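PDB 3HPY: catechol 2,3-dioxygenase from Pseudomonas sp. KL28, which probably cleaves the ring of catechol with dioxygen at an iron centre, next to one of the two hydroxylated carbons, as an extradiol dioxygenase. Local coordinates for residues C[225-230]-C[254-259]. Numbering follows the deposited sequence.
Sequences EQVLRA and CTIYAW. With MCT (4-methylcatechol), chain J.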
# COMPACT_ATOMS: atom_id res chain seq x y z
N GLU C 225 -1.80 -4.38 1.05
CA GLU C 225 -2.70 -4.49 -0.08
C GLU C 225 -2.86 -5.95 -0.48
O GLU C 225 -3.91 -6.33 -1.00
CB GLU C 225 -2.20 -3.64 -1.27
CG GLU C 225 -2.10 -2.17 -0.89
CD GLU C 225 -2.59 -1.24 -1.97
OE1 GLU C 225 -2.31 -1.48 -3.17
OE2 GLU C 225 -3.24 -0.24 -1.61
N GLN C 226 -1.85 -6.78 -0.25
CA GLN C 226 -2.02 -8.19 -0.61
C GLN C 226 -3.01 -8.85 0.35
O GLN C 226 -3.66 -9.83 -0.01
CB GLN C 226 -0.68 -8.92 -0.59
CG GLN C 226 0.18 -8.66 -1.82
CD GLN C 226 -0.57 -8.88 -3.11
OE1 GLN C 226 -0.86 -7.93 -3.85
NE2 GLN C 226 -0.89 -10.13 -3.41
N VAL C 227 -3.15 -8.30 1.55
CA VAL C 227 -4.08 -8.87 2.52
C VAL C 227 -5.51 -8.60 2.06
O VAL C 227 -6.40 -9.45 2.18
CB VAL C 227 -3.87 -8.27 3.93
CG1 VAL C 227 -4.90 -8.83 4.90
CG2 VAL C 227 -2.46 -8.64 4.43
N LEU C 228 -5.73 -7.40 1.53
CA LEU C 228 -7.04 -7.02 1.02
C LEU C 228 -7.42 -7.96 -0.12
O LEU C 228 -8.50 -8.54 -0.13
CB LEU C 228 -7.00 -5.59 0.50
CG LEU C 228 -8.23 -5.16 -0.31
CD1 LEU C 228 -9.47 -5.34 0.55
CD2 LEU C 228 -8.06 -3.69 -0.74
N ARG C 229 -6.51 -8.11 -1.07
CA ARG C 229 -6.72 -8.98 -2.21
C ARG C 229 -7.05 -10.41 -1.78
O ARG C 229 -7.86 -11.09 -2.42
CB ARG C 229 -5.47 -8.91 -3.08
CG ARG C 229 -5.26 -10.03 -4.06
CD ARG C 229 -4.13 -9.62 -4.97
NE ARG C 229 -4.05 -10.48 -6.14
CZ ARG C 229 -3.80 -11.78 -6.10
NH1 ARG C 229 -3.59 -12.40 -4.93
NH2 ARG C 229 -3.74 -12.47 -7.23
N ALA C 230 -6.40 -10.88 -0.70
CA ALA C 230 -6.65 -12.22 -0.18
C ALA C 230 -8.12 -12.24 0.23
O ALA C 230 -8.85 -13.18 -0.08
CB ALA C 230 -5.78 -12.50 1.05
N CYS C 254 -0.53 -7.90 10.51
CA CYS C 254 -1.84 -7.76 9.89
C CYS C 254 -2.27 -9.12 9.40
O CYS C 254 -1.43 -9.90 8.94
CB CYS C 254 -1.77 -6.79 8.73
SG CYS C 254 -1.18 -5.21 9.26
N THR C 255 -3.56 -9.42 9.46
CA THR C 255 -3.98 -10.74 9.07
C THR C 255 -5.46 -10.91 8.78
O THR C 255 -6.27 -10.00 8.95
CB THR C 255 -3.64 -11.73 10.19
OG1 THR C 255 -3.95 -13.07 9.79
CG2 THR C 255 -4.46 -11.39 11.42
N ILE C 256 -5.80 -12.13 8.37
CA ILE C 256 -7.16 -12.54 8.10
C ILE C 256 -7.26 -14.02 8.41
O ILE C 256 -6.39 -14.80 8.01
CB ILE C 256 -7.55 -12.37 6.62
CG1 ILE C 256 -7.59 -10.89 6.25
CG2 ILE C 256 -8.91 -13.03 6.37
CD1 ILE C 256 -8.09 -10.61 4.84
N TYR C 257 -8.31 -14.41 9.13
CA TYR C 257 -8.53 -15.82 9.44
C TYR C 257 -9.69 -16.33 8.60
O TYR C 257 -10.77 -15.74 8.58
CB TYR C 257 -8.87 -16.03 10.92
CG TYR C 257 -7.71 -15.98 11.89
CD1 TYR C 257 -6.39 -16.12 11.46
CD2 TYR C 257 -7.94 -15.79 13.26
CE1 TYR C 257 -5.33 -16.09 12.37
CE2 TYR C 257 -6.90 -15.75 14.17
CZ TYR C 257 -5.60 -15.90 13.72
OH TYR C 257 -4.57 -15.83 14.63
N ALA C 258 -9.46 -17.45 7.92
CA ALA C 258 -10.47 -18.06 7.08
C ALA C 258 -10.48 -19.55 7.32
O ALA C 258 -9.60 -20.08 8.00
CB ALA C 258 -10.20 -17.76 5.62
N TRP C 259 -11.46 -20.24 6.75
CA TRP C 259 -11.53 -21.68 6.92
C TRP C 259 -11.41 -22.40 5.61
O TRP C 259 -11.87 -21.92 4.58
CB TRP C 259 -12.86 -22.08 7.57
CG TRP C 259 -12.84 -21.94 9.03
CD1 TRP C 259 -12.13 -22.70 9.92
CD2 TRP C 259 -13.51 -20.94 9.80
NE1 TRP C 259 -12.32 -22.23 11.20
CE2 TRP C 259 -13.16 -21.15 11.15
CE3 TRP C 259 -14.38 -19.89 9.48
CZ2 TRP C 259 -13.65 -20.35 12.18
CZ3 TRP C 259 -14.86 -19.09 10.50
CH2 TRP C 259 -14.50 -19.32 11.84
C1 MCT J . -1.87 -13.99 17.14
C2 MCT J . -2.27 -15.14 16.44
C3 MCT J . -1.59 -15.50 15.25
O3 MCT J . -1.97 -16.58 14.58
C4 MCT J . -0.51 -14.71 14.77
O4 MCT J . 0.13 -15.07 13.62
C5 MCT J . -0.11 -13.55 15.48
C6 MCT J . -0.79 -13.20 16.67
C MCT J . -2.59 -13.61 18.40
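I256 on strand 254-259 lays its side chain against V227 of helix 224-236, and the two apolar groups lie alongside, pointing opposite ways. The CB of I256 points toward the helix. From there CG1 lies beside the backbone N and anti to the carbonyl carbon (chi1 -67°), and comes to 3.6 Å from V227 CG1. CD1 continues the extended chain and reaches the carbonyl oxygen of the valine, 3.4 Å from V227 O and 3.7 Å from V227 CG1. Valine suits the helix side because its branch at CB presents CG1 without a long flexible arm; isoleucine, also branched at CB and at ease in a strand, adds the extra carbon that reaches the main chain. M234, farther along the same helix, and P245 also touch I256.

The strand alternates. The CB of T255 points away from the helix, and its hydroxyl hydrogen-bonds OE2 of the iron ligand E267, a second-shell contact that probably helps to position the carboxylate. The Y257 ring extends to the substrate and donates its OH to O3 of 4-methylcatechol, 2.7 Å away and in the plane of the tyrosine ring; H248 NE2 is also hydrogen-bonded to this OH. One strand of this glyoxalase-type domain thus has an apolar face, packed on the helix without a polar bond between the two segments, and a polar face, whose hydroxyls meet a substrate oxygen and an iron ligand.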